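Local structure of fatty acid multifunctional protein (atmfp2) (Arabidopsis thaliana, 2WTB) at residues G321-G326 against F450-H455; V399-S404 against T427-L432; L521-I526 against M533-L538. The protein hydrates long-chain enoyl-CoA and oxidises 3-hydroxyacyl-CoA, two steps of peroxisomal fatty acid beta-oxidation that operate during seed germination. All coordinates share one frame; numbering follows the deposited sequence.

Contact 1: G321-G326 against F450-H455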
ATOM      1  N   GLY A 321     -26.647   0.502  -8.235  1.00 83.98           N
ATOM      2  CA  GLY A 321     -26.768   0.524  -6.790  1.00 73.69           C
ATOM      3  C   GLY A 321     -25.562   1.161  -6.127  1.00 77.24           C
ATOM      4  O   GLY A 321     -24.858   1.964  -6.736  1.00 80.07           O
ATOM      5  N   LEU A 322     -25.322   0.799  -4.872  1.00 84.19           N
ATOM      6  CA  LEU A 322     -24.220   1.381  -4.116  1.00 89.09           C
ATOM      7  C   LEU A 322     -22.881   0.837  -4.597  1.00 81.09           C
ATOM      8  O   LEU A 322     -21.939   1.594  -4.830  1.00 77.48           O
ATOM      9  CB  LEU A 322     -24.403   1.131  -2.615  1.00 92.28           C
ATOM     10  CG  LEU A 322     -23.313   1.663  -1.679  1.00 96.85           C
ATOM     11  CD1 LEU A 322     -23.904   2.096  -0.345  1.00 91.50           C
ATOM     12  CD2 LEU A 322     -22.208   0.633  -1.477  1.00 98.99           C
ATOM     13  N   MET A 323     -22.804  -0.480  -4.752  1.00 79.92           N
ATOM     14  CA  MET A 323     -21.567  -1.118  -5.183  1.00 83.28           C
ATOM     15  C   MET A 323     -21.284  -0.833  -6.657  1.00 84.89           C
ATOM     16  O   MET A 323     -20.138  -0.606  -7.047  1.00 69.19           O
ATOM     17  CB  MET A 323     -21.622  -2.622  -4.927  1.00 78.11           C
ATOM     18  CG  MET A 323     -20.259  -3.240  -4.700  1.00 71.92           C
ATOM     19  SD  MET A 323     -19.392  -2.444  -3.337  1.00 98.49           S
ATOM     20  CE  MET A 323     -17.775  -3.192  -3.488  1.00114.99           C
ATOM     21  N   GLY A 324     -22.333  -0.842  -7.470  1.00 91.76           N
ATOM     22  CA  GLY A 324     -22.202  -0.549  -8.885  1.00 81.70           C
ATOM     23  C   GLY A 324     -21.709   0.864  -9.138  1.00 79.30           C
ATOM     24  O   GLY A 324     -20.730   1.066  -9.857  1.00 78.33           O
ATOM     25  N   SER A 325     -22.386   1.843  -8.544  1.00 80.67           N
ATOM     26  CA  SER A 325     -22.015   3.246  -8.714  1.00 89.89           C
ATOM     27  C   SER A 325     -20.574   3.494  -8.281  1.00 86.26           C
ATOM     28  O   SER A 325     -19.912   4.403  -8.783  1.00 78.86           O
ATOM     29  CB  SER A 325     -22.965   4.160  -7.935  1.00 94.57           C
ATOM     30  OG  SER A 325     -22.844   3.960  -6.537  1.00 91.93           O
ATOM     31  N   GLY A 326     -20.097   2.682  -7.342  1.00 81.76           N
ATOM     32  CA  GLY A 326     -18.726   2.776  -6.879  1.00 80.76           C
ATOM     33  C   GLY A 326     -17.740   2.379  -7.960  1.00 79.31           C
ATOM     34  O   GLY A 326     -16.776   3.097  -8.227  1.00 77.11           O
ATOM     35  N   PHE A 450     -14.811  -6.162  -5.618  1.00 60.05           N
ATOM     36  CA  PHE A 450     -14.396  -4.899  -5.017  1.00 57.70           C
ATOM     37  C   PHE A 450     -14.873  -4.803  -3.574  1.00 58.05           C
ATOM     38  O   PHE A 450     -15.791  -5.512  -3.160  1.00 55.25           O
ATOM     39  CB  PHE A 450     -14.950  -3.713  -5.807  1.00 58.15           C
ATOM     40  CG  PHE A 450     -14.347  -3.549  -7.172  1.00 60.70           C
ATOM     41  CD1 PHE A 450     -14.782  -4.324  -8.235  1.00 61.57           C
ATOM     42  CD2 PHE A 450     -13.360  -2.603  -7.396  1.00 53.87           C
ATOM     43  CE1 PHE A 450     -14.236  -4.167  -9.495  1.00 55.39           C
ATOM     44  CE2 PHE A 450     -12.810  -2.442  -8.654  1.00 59.95           C
ATOM     45  CZ  PHE A 450     -13.249  -3.225  -9.705  1.00 54.82           C
ATOM     46  N   PHE A 451     -14.250  -3.913  -2.815  1.00 67.74           N
ATOM     47  CA  PHE A 451     -14.662  -3.671  -1.441  1.00 67.95           C
ATOM     48  C   PHE A 451     -15.136  -2.233  -1.294  1.00 72.24           C
ATOM     49  O   PHE A 451     -14.440  -1.297  -1.686  1.00 85.14           O
ATOM     50  CB  PHE A 451     -13.509  -3.966  -0.481  1.00 69.57           C
ATOM     51  CG  PHE A 451     -12.963  -5.359  -0.606  1.00 70.56           C
ATOM     52  CD1 PHE A 451     -12.072  -5.680  -1.618  1.00 61.36           C
ATOM     53  CD2 PHE A 451     -13.348  -6.351   0.283  1.00 72.35           C
ATOM     54  CE1 PHE A 451     -11.571  -6.961  -1.738  1.00 65.05           C
ATOM     55  CE2 PHE A 451     -12.849  -7.637   0.169  1.00 69.06           C
ATOM     56  CZ  PHE A 451     -11.960  -7.942  -0.844  1.00 72.05           C
ATOM     57  N   SER A 452     -16.332  -2.062  -0.742  1.00 70.65           N
ATOM     58  CA  SER A 452     -16.903  -0.734  -0.554  1.00 72.95           C
ATOM     59  C   SER A 452     -16.110   0.051   0.486  1.00 72.29           C
ATOM     60  O   SER A 452     -15.721  -0.501   1.516  1.00 67.30           O
ATOM     61  CB  SER A 452     -18.369  -0.840  -0.131  1.00 80.07           C
ATOM     62  OG  SER A 452     -18.955   0.443   0.005  1.00 96.99           O
ATOM     63  N   PRO A 453     -15.859   1.343   0.215  1.00 79.19           N
ATOM     64  CA  PRO A 453     -16.234   2.038  -1.023  1.00 79.62           C
ATOM     65  C   PRO A 453     -15.352   1.623  -2.199  1.00 84.57           C
ATOM     66  O   PRO A 453     -14.126   1.627  -2.085  1.00 86.60           O
ATOM     67  CB  PRO A 453     -15.995   3.518  -0.686  1.00 69.49           C
ATOM     68  CG  PRO A 453     -15.900   3.577   0.803  1.00 70.15           C
ATOM     69  CD  PRO A 453     -15.300   2.273   1.208  1.00 77.16           C
ATOM     70  N   ALA A 454     -15.981   1.280  -3.318  1.00 83.03           N
ATOM     71  CA  ALA A 454     -15.268   0.755  -4.479  1.00 80.08           C
ATOM     72  C   ALA A 454     -14.174   1.686  -5.002  1.00 76.84           C
ATOM     73  O   ALA A 454     -13.186   1.227  -5.576  1.00 71.36           O
ATOM     74  CB  ALA A 454     -16.251   0.418  -5.592  1.00 76.03           C
ATOM     75  N   HIS A 455     -14.347   2.989  -4.803  1.00 67.90           N
ATOM     76  CA  HIS A 455     -13.401   3.958  -5.350  1.00 73.43           C
ATOM     77  C   HIS A 455     -12.317   4.387  -4.361  1.00 85.03           C
ATOM     78  O   HIS A 455     -11.462   5.207  -4.692  1.00 86.69           O
ATOM     79  CB  HIS A 455     -14.134   5.178  -5.922  1.00 74.79           C
ATOM     80  CG  HIS A 455     -15.155   5.768  -4.999  1.00 88.81           C
ATOM     81  ND1 HIS A 455     -15.095   7.071  -4.559  1.00 96.95           N
ATOM     82  CD2 HIS A 455     -16.265   5.231  -4.439  1.00 90.94           C
ATOM     83  CE1 HIS A 455     -16.124   7.315  -3.766  1.00 97.33           C
ATOM     84  NE2 HIS A 455     -16.848   6.214  -3.674  1.00101.27           N
TER
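Met323, in the first turn of helix 322-332, reaches the loop 450-455 with the end of its side chain, and no hydrogen bond joins the two segments. The chain leaves with CG anti to the backbone N (chi1 -152°) and then bends at chi2 (57°), which carries SD and CE over the backbone of Phe450 to Ser452. Its apolar contacts are made by CE, which lies 3.7 Å from Phe450 CB and more loosely beside Ala454 CB, and by SD, 3.7 Å from Ser452 CB. The same methyl also meets polar backbone: CE is 3.1 Å from Phe450 O and 3.3 Å from Ser452 N, placing the methyl directly against the main chain of Phe450 to Ser452. Next to it, Leu322 CD2 approaches Ser452 OG at 3.6 Å, towards the exposed side.

A second kind of contact brings methyl against backbone. Ala454 CB sits 3.4 Å from Gly326 C, and the alpha carbons of Gly326 and Ala454 come within 4.7 Å because the glycine has no side chain to hold the loop off. His455 follows, its CB 4.1 Å from Gly326 O.

Gly321 and Gly324 fit the GxGxxG pattern of a Rossmann fold, consistent with an NAD-binding turn. The loop continues from strand 445-450 towards strand 459-464. The Phe450 ring leads away from Met323 to pack on Ile327 and on Leu460 of strand 459-464, Met323 also touches Asn426, and His455 extends to Asn358 of helix 345-361.

Contact 2: V399-S404 against T427-L432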
ATOM      1  N   VAL A 399     -25.349  -6.546  -9.212  1.00 81.05           N
ATOM      2  CA  VAL A 399     -26.745  -6.613  -8.796  1.00 79.33           C
ATOM      3  C   VAL A 399     -26.867  -7.365  -7.471  1.00 70.88           C
ATOM      4  O   VAL A 399     -25.928  -8.043  -7.053  1.00 69.19           O
ATOM      5  CB  VAL A 399     -27.604  -7.290  -9.888  1.00 72.49           C
ATOM      6  CG1 VAL A 399     -29.027  -7.505  -9.409  1.00 92.23           C
ATOM      7  CG2 VAL A 399     -27.599  -6.449 -11.149  1.00 62.85           C
ATOM      8  N   ILE A 400     -28.013  -7.226  -6.807  1.00 63.93           N
ATOM      9  CA  ILE A 400     -28.277  -7.945  -5.561  1.00 69.00           C
ATOM     10  C   ILE A 400     -27.831  -9.404  -5.645  1.00 75.31           C
ATOM     11  O   ILE A 400     -27.788  -9.989  -6.728  1.00 71.03           O
ATOM     12  CB  ILE A 400     -29.773  -7.912  -5.192  1.00 77.38           C
ATOM     13  CG1 ILE A 400     -30.607  -8.577  -6.290  1.00 75.30           C
ATOM     14  CG2 ILE A 400     -30.236  -6.482  -4.938  1.00 62.62           C
ATOM     15  CD1 ILE A 400     -32.080  -8.674  -5.960  1.00 84.63           C
ATOM     16  N   GLU A 401     -27.504  -9.983  -4.495  1.00 82.93           N
ATOM     17  CA  GLU A 401     -27.029 -11.362  -4.436  1.00 80.36           C
ATOM     18  C   GLU A 401     -28.164 -12.360  -4.651  1.00 78.49           C
ATOM     19  O   GLU A 401     -28.511 -13.128  -3.754  1.00 74.66           O
ATOM     20  CB  GLU A 401     -26.325 -11.632  -3.104  1.00 74.07           C
ATOM     21  CG  GLU A 401     -25.087 -10.773  -2.877  1.00 79.70           C
ATOM     22  CD  GLU A 401     -23.985 -11.054  -3.882  1.00 80.70           C
ATOM     23  OE1 GLU A 401     -23.571 -12.226  -4.000  1.00 79.17           O
ATOM     24  OE2 GLU A 401     -23.527 -10.102  -4.549  1.00 77.11           O
ATOM     25  N   ASN A 402     -28.736 -12.338  -5.851  1.00 81.14           N
ATOM     26  CA  ASN A 402     -29.803 -13.260  -6.227  1.00 85.37           C
ATOM     27  C   ASN A 402     -29.383 -14.123  -7.412  1.00 75.84           C
ATOM     28  O   ASN A 402     -29.190 -13.618  -8.516  1.00 76.34           O
ATOM     29  CB  ASN A 402     -31.081 -12.486  -6.563  1.00 88.48           C
ATOM     30  CG  ASN A 402     -32.175 -13.377  -7.125  1.00 95.66           C
ATOM     31  OD1 ASN A 402     -32.085 -14.603  -7.076  1.00 95.75           O
ATOM     32  ND2 ASN A 402     -33.220 -12.758  -7.662  1.00102.51           N
ATOM     33  N   ILE A 403     -29.247 -15.425  -7.176  1.00 83.11           N
ATOM     34  CA  ILE A 403     -28.787 -16.354  -8.207  1.00 87.61           C
ATOM     35  C   ILE A 403     -29.682 -16.342  -9.442  1.00 86.02           C
ATOM     36  O   ILE A 403     -29.210 -16.134 -10.561  1.00 80.50           O
ATOM     37  CB  ILE A 403     -28.704 -17.795  -7.674  1.00 84.80           C
ATOM     38  CG1 ILE A 403     -27.874 -17.843  -6.390  1.00 88.45           C
ATOM     39  CG2 ILE A 403     -28.119 -18.715  -8.735  1.00 77.78           C
ATOM     40  CD1 ILE A 403     -27.821 -19.212  -5.747  1.00 90.27           C
ATOM     41  N   SER A 404     -30.974 -16.576  -9.231  1.00 85.10           N
ATOM     42  CA  SER A 404     -31.947 -16.579 -10.315  1.00 79.73           C
ATOM     43  C   SER A 404     -31.773 -15.366 -11.226  1.00 75.54           C
ATOM     44  O   SER A 404     -31.798 -15.487 -12.452  1.00 67.05           O
ATOM     45  CB  SER A 404     -33.368 -16.608  -9.747  1.00 87.56           C
ATOM     46  OG  SER A 404     -34.331 -16.421 -10.768  1.00 97.04           O
ATOM     47  N   THR A 427     -20.017 -10.280  -7.724  1.00 67.87           N
ATOM     48  CA  THR A 427     -20.667 -11.133  -6.736  1.00 65.91           C
ATOM     49  C   THR A 427     -19.760 -11.387  -5.537  1.00 62.08           C
ATOM     50  O   THR A 427     -18.535 -11.368  -5.656  1.00 67.80           O
ATOM     51  CB  THR A 427     -21.086 -12.484  -7.343  1.00 55.72           C
ATOM     52  OG1 THR A 427     -21.721 -13.288  -6.338  1.00 54.22           O
ATOM     53  CG2 THR A 427     -19.871 -13.220  -7.888  1.00 39.76           C
ATOM     54  N   SER A 428     -20.371 -11.632  -4.383  1.00 57.97           N
ATOM     55  CA  SER A 428     -19.617 -11.803  -3.149  1.00 68.87           C
ATOM     56  C   SER A 428     -19.975 -13.100  -2.431  1.00 74.93           C
ATOM     57  O   SER A 428     -19.164 -13.650  -1.682  1.00 72.66           O
ATOM     58  CB  SER A 428     -19.852 -10.609  -2.222  1.00 71.43           C
ATOM     59  OG  SER A 428     -19.003 -10.667  -1.091  1.00 77.93           O
ATOM     60  N   THR A 429     -21.189 -13.587  -2.663  1.00 79.57           N
ATOM     61  CA  THR A 429     -21.693 -14.746  -1.936  1.00 82.07           C
ATOM     62  C   THR A 429     -22.180 -15.856  -2.859  1.00 77.31           C
ATOM     63  O   THR A 429     -22.667 -16.886  -2.394  1.00 79.06           O
ATOM     64  CB  THR A 429     -22.854 -14.351  -1.006  1.00 77.74           C
ATOM     65  OG1 THR A 429     -23.959 -13.888  -1.792  1.00 76.35           O
ATOM     66  CG2 THR A 429     -22.420 -13.249  -0.053  1.00 77.01           C
ATOM     67  N   ILE A 430     -22.052 -15.648  -4.165  1.00 69.73           N
ATOM     68  CA  ILE A 430     -22.568 -16.612  -5.128  1.00 66.32           C
ATOM     69  C   ILE A 430     -21.464 -17.244  -5.972  1.00 68.92           C
ATOM     70  O   ILE A 430     -20.572 -16.556  -6.469  1.00 67.30           O
ATOM     71  CB  ILE A 430     -23.637 -15.977  -6.042  1.00 75.66           C
ATOM     72  CG1 ILE A 430     -24.785 -15.418  -5.198  1.00 81.22           C
ATOM     73  CG2 ILE A 430     -24.157 -16.993  -7.045  1.00 72.88           C
ATOM     74  CD1 ILE A 430     -25.917 -14.828  -6.010  1.00 82.75           C
ATOM     75  N   ASP A 431     -21.538 -18.564  -6.118  1.00 68.60           N
ATOM     76  CA  ASP A 431     -20.586 -19.327  -6.917  1.00 63.82           C
ATOM     77  C   ASP A 431     -20.585 -18.869  -8.376  1.00 64.81           C
ATOM     78  O   ASP A 431     -21.602 -18.956  -9.066  1.00 63.78           O
ATOM     79  CB  ASP A 431     -20.922 -20.819  -6.823  1.00 69.76           C
ATOM     80  CG  ASP A 431     -20.109 -21.672  -7.780  1.00 74.21           C
ATOM     81  OD1 ASP A 431     -19.101 -21.179  -8.328  1.00 76.40           O
ATOM     82  OD2 ASP A 431     -20.481 -22.847  -7.981  1.00 72.78           O
ATOM     83  N   LEU A 432     -19.435 -18.389  -8.839  1.00 58.32           N
ATOM     84  CA  LEU A 432     -19.292 -17.900 -10.208  1.00 54.06           C
ATOM     85  C   LEU A 432     -19.731 -18.925 -11.259  1.00 61.28           C
ATOM     86  O   LEU A 432     -20.242 -18.558 -12.319  1.00 62.60           O
ATOM     87  CB  LEU A 432     -17.851 -17.455 -10.474  1.00 51.38           C
ATOM     88  CG  LEU A 432     -17.441 -16.053 -10.016  1.00 50.20           C
ATOM     89  CD1 LEU A 432     -17.679 -15.873  -8.534  1.00 68.75           C
ATOM     90  CD2 LEU A 432     -15.986 -15.805 -10.342  1.00 55.41           C
TER
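Glu401 projects from the turn after strand 394-397 into the loop after strand 422-425, two neighbouring parallel strands of the Rossmann-type NAD-binding domain joined by helix 403-416 in a beta-alpha-beta crossover. The residue is the centre of an inverse gamma turn, and the loop it enters holds an ST motif, in which Thr427 OG1 accepts from Ile430 N at 3.2 Å.

From Glu401 CB onward the side chain crosses Thr429 at a slant, with CB and CG each 3.5 Å from Thr429 OG1. A bend at chi2 (-64°) then folds the carboxylate back over the loop, with CD near Ser428 N. OE1 receives four hydrogen bonds. Thr429 OG1 donates to it at 2.8 Å from the anti side, somewhat out of the carboxylate plane, whereas Thr427 OG1, at 3.2 Å, uses the syn lone pair. The two amides arrive from above the plane: Thr429 N at 3.1 Å, and Ser428 N at 3.3 Å along a nearly straight bond (168°). Donors spread around one oxygen in this way fix the rotation of the group. The other oxygen, OE2, lies over Thr427 CA and has a long, weak ion pair with Lys406.

Ile430 CG1 lies beside OE1; the apolar part proper is Ile430 CD1, which lies over the turn and against the start of helix 403-416, 3.6 Å from Ile403 CG1. Ser428 OG is hydrogen-bonded to His449 NE2, tying the loop to strand 445-450. At the helix start, Ile430 CD1 comes 3.6 Å from Ile403 N, just after the N-cap residue Asn402.

Contact 3: L521-I526 against M533-L538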
ATOM      1  N   LEU A 521     -13.168  -4.343  25.887  1.00 93.04           N
ATOM      2  CA  LEU A 521     -11.780  -4.719  26.128  1.00 89.22           C
ATOM      3  C   LEU A 521     -11.218  -5.380  24.873  1.00 88.28           C
ATOM      4  O   LEU A 521     -10.096  -5.093  24.457  1.00 90.06           O
ATOM      5  CB  LEU A 521     -11.672  -5.674  27.318  1.00 86.42           C
ATOM      6  CG  LEU A 521     -12.171  -5.178  28.678  1.00103.04           C
ATOM      7  CD1 LEU A 521     -11.977  -6.250  29.741  1.00105.78           C
ATOM      8  CD2 LEU A 521     -11.471  -3.888  29.080  1.00101.53           C
ATOM      9  N   ILE A 522     -12.011  -6.266  24.277  1.00 83.01           N
ATOM     10  CA  ILE A 522     -11.635  -6.929  23.034  1.00 85.08           C
ATOM     11  C   ILE A 522     -11.230  -5.903  21.981  1.00 85.70           C
ATOM     12  O   ILE A 522     -10.136  -5.972  21.420  1.00 86.26           O
ATOM     13  CB  ILE A 522     -12.796  -7.771  22.469  1.00 80.56           C
ATOM     14  CG1 ILE A 522     -13.302  -8.773  23.509  1.00 77.98           C
ATOM     15  CG2 ILE A 522     -12.367  -8.486  21.193  1.00 75.24           C
ATOM     16  CD1 ILE A 522     -12.369  -9.939  23.745  1.00 77.57           C
ATOM     17  N   ASP A 523     -12.120  -4.949  21.724  1.00 82.39           N
ATOM     18  CA  ASP A 523     -11.877  -3.917  20.721  1.00 89.39           C
ATOM     19  C   ASP A 523     -10.618  -3.111  21.015  1.00 91.51           C
ATOM     20  O   ASP A 523      -9.817  -2.854  20.116  1.00 93.33           O
ATOM     21  CB  ASP A 523     -13.084  -2.983  20.605  1.00 93.89           C
ATOM     22  CG  ASP A 523     -14.230  -3.608  19.833  1.00103.65           C
ATOM     23  OD1 ASP A 523     -14.176  -4.827  19.568  1.00111.80           O
ATOM     24  OD2 ASP A 523     -15.184  -2.881  19.486  1.00101.74           O
ATOM     25  N   ARG A 524     -10.445  -2.717  22.272  1.00 89.32           N
ATOM     26  CA  ARG A 524      -9.297  -1.908  22.664  1.00 90.12           C
ATOM     27  C   ARG A 524      -7.989  -2.678  22.505  1.00 91.45           C
ATOM     28  O   ARG A 524      -6.982  -2.127  22.060  1.00 86.89           O
ATOM     29  CB  ARG A 524      -9.452  -1.419  24.106  1.00 89.62           C
ATOM     30  N   ALA A 525      -8.010  -3.955  22.869  1.00 74.36           N
ATOM     31  CA  ALA A 525      -6.819  -4.787  22.774  1.00 84.31           C
ATOM     32  C   ALA A 525      -6.386  -4.944  21.324  1.00 81.21           C
ATOM     33  O   ALA A 525      -5.193  -4.976  21.017  1.00 71.01           O
ATOM     34  CB  ALA A 525      -7.076  -6.149  23.397  1.00 83.60           C
ATOM     35  N   ILE A 526      -7.371  -5.031  20.435  1.00 92.03           N
ATOM     36  CA  ILE A 526      -7.123  -5.318  19.028  1.00 90.66           C
ATOM     37  C   ILE A 526      -6.908  -4.052  18.196  1.00 88.89           C
ATOM     38  O   ILE A 526      -6.185  -4.072  17.199  1.00 83.27           O
ATOM     39  CB  ILE A 526      -8.259  -6.175  18.433  1.00 80.92           C
ATOM     40  CG1 ILE A 526      -8.293  -7.541  19.122  1.00 76.07           C
ATOM     41  CG2 ILE A 526      -8.086  -6.334  16.934  1.00 81.18           C
ATOM     42  CD1 ILE A 526      -9.439  -8.426  18.690  1.00 76.35           C
ATOM     43  N   MET A 533      -9.585  -0.723  13.907  1.00 90.32           N
ATOM     44  CA  MET A 533     -10.894  -0.861  14.518  1.00 86.21           C
ATOM     45  C   MET A 533     -10.954  -2.145  15.336  1.00 95.48           C
ATOM     46  O   MET A 533     -10.105  -3.023  15.192  1.00104.24           O
ATOM     47  CB  MET A 533     -11.950  -0.902  13.414  1.00 84.09           C
ATOM     48  CG  MET A 533     -13.226  -0.167  13.733  1.00 84.08           C
ATOM     49  SD  MET A 533     -14.161   0.219  12.242  1.00 97.50           S
ATOM     50  CE  MET A 533     -15.391   1.336  12.911  1.00285.71           C
ATOM     51  N   GLY A 534     -11.956  -2.250  16.201  1.00 91.82           N
ATOM     52  CA  GLY A 534     -12.169  -3.466  16.961  1.00 81.78           C
ATOM     53  C   GLY A 534     -13.172  -4.349  16.250  1.00 80.42           C
ATOM     54  O   GLY A 534     -13.940  -3.865  15.423  1.00 75.88           O
ATOM     55  N   PRO A 535     -13.172  -5.652  16.567  1.00 84.33           N
ATOM     56  CA  PRO A 535     -14.094  -6.608  15.946  1.00 83.43           C
ATOM     57  C   PRO A 535     -15.537  -6.110  15.972  1.00 84.01           C
ATOM     58  O   PRO A 535     -16.192  -6.063  14.931  1.00 79.31           O
ATOM     59  CB  PRO A 535     -13.952  -7.847  16.829  1.00 92.57           C
ATOM     60  CG  PRO A 535     -12.570  -7.760  17.365  1.00 96.42           C
ATOM     61  CD  PRO A 535     -12.282  -6.296  17.548  1.00 91.97           C
ATOM     62  N   PHE A 536     -16.019  -5.742  17.153  1.00 89.88           N
ATOM     63  CA  PHE A 536     -17.389  -5.267  17.305  1.00 95.81           C
ATOM     64  C   PHE A 536     -17.542  -3.856  16.747  1.00100.26           C
ATOM     65  O   PHE A 536     -18.516  -3.550  16.059  1.00 94.02           O
ATOM     66  CB  PHE A 536     -17.807  -5.315  18.777  1.00 90.80           C
ATOM     67  CG  PHE A 536     -17.593  -6.656  19.417  1.00 92.96           C
ATOM     68  CD1 PHE A 536     -16.428  -6.926  20.116  1.00 92.81           C
ATOM     69  CD2 PHE A 536     -18.548  -7.653  19.305  1.00 92.37           C
ATOM     70  CE1 PHE A 536     -16.224  -8.164  20.699  1.00 94.30           C
ATOM     71  CE2 PHE A 536     -18.349  -8.891  19.884  1.00 90.87           C
ATOM     72  CZ  PHE A 536     -17.185  -9.146  20.581  1.00 93.89           C
ATOM     73  N   ARG A 537     -16.567  -3.005  17.045  1.00108.12           N
ATOM     74  CA  ARG A 537     -16.557  -1.636  16.548  1.00113.90           C
ATOM     75  C   ARG A 537     -16.652  -1.611  15.025  1.00113.94           C
ATOM     76  O   ARG A 537     -17.368  -0.792  14.449  1.00111.04           O
ATOM     77  CB  ARG A 537     -15.293  -0.919  17.026  1.00118.78           C
ATOM     78  CG  ARG A 537     -15.019   0.419  16.367  1.00117.93           C
ATOM     79  CD  ARG A 537     -16.207   1.355  16.447  1.00115.80           C
ATOM     80  NE  ARG A 537     -15.806   2.738  16.210  1.00112.71           N
ATOM     81  CZ  ARG A 537     -16.622   3.687  15.765  1.00108.30           C
ATOM     82  NH1 ARG A 537     -17.887   3.401  15.495  1.00102.86           N
ATOM     83  NH2 ARG A 537     -16.167   4.919  15.582  1.00108.63           N
ATOM     84  N   LEU A 538     -15.928  -2.521  14.381  1.00114.19           N
ATOM     85  CA  LEU A 538     -15.959  -2.654  12.929  1.00104.53           C
ATOM     86  C   LEU A 538     -17.257  -3.312  12.475  1.00 97.67           C
ATOM     87  O   LEU A 538     -17.767  -3.027  11.392  1.00 90.85           O
ATOM     88  CB  LEU A 538     -14.748  -3.459  12.444  1.00 99.66           C
ATOM     89  CG  LEU A 538     -14.700  -3.910  10.980  1.00 85.49           C
ATOM     90  CD1 LEU A 538     -13.263  -3.948  10.474  1.00 75.78           C
ATOM     91  CD2 LEU A 538     -15.379  -5.262  10.798  1.00 75.49           C
TER
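Pro535 sets its ring against two isoleucines of helix 519-529: Ile526 CD1 is 3.5 Å from Pro535 CG, and Ile522, whose side chain crosses the proline at about a right angle, brings CG2 to 3.9 Å from the same CG. Ile522 also meets the Phe536 ring, its CB lying at the ring edge 3.9 Å from CE1. Tyr505 of helix 498-514 touches both Ile526 and Pro535.

The segments lie on consecutive helices, 519-529 and 535-542, joined by a short turn in the helical C-terminal domain of the dehydrogenase. Gly534, the N-cap residue of the second, brings its CA to 3.8 Å from Asp523 CA, and the aspartate carboxylate lies over the first turn. Asp523 OD1 accepts from Phe536 N at 3.2 Å, and OD2 from Arg537 N at 2.8 Å, a bent bond (135°). Both amides come on the syn side, tilted 19° and 30° out of the carboxylate plane, and two bonds through different oxygens fix its rotation at the helix start, where the dipole would probably favour its charge. OD1 also rests at the Phe536 ring edge, 3.1 Å from CD1. Outermost, Arg537 CB lies 3.1 Å from Asp523 OD2 while its guanidinium leads away.

How the contacts relate
Contacts 1 and 2 share the Rossmann-type domain, where 399-404/427-432 is nested within the chain loop closed by 321-326/450-455; their centres are about 15 Å apart, without touching. Contact 3 belongs to the helical C-terminal domain, its centre about 25 Å from that of contact 1 and about 30 Å from that of contact 2. All three are partly buried, with contact 3 having the most buried residues. Contact 1 packs a helix start on a loop through methyls and a glycine, with no hydrogen bond between the segments. Contact 2 gathers two amides and two hydroxyls of a loop on one carboxylate oxygen; contact 3 gives one helix-start amide to each oxygen.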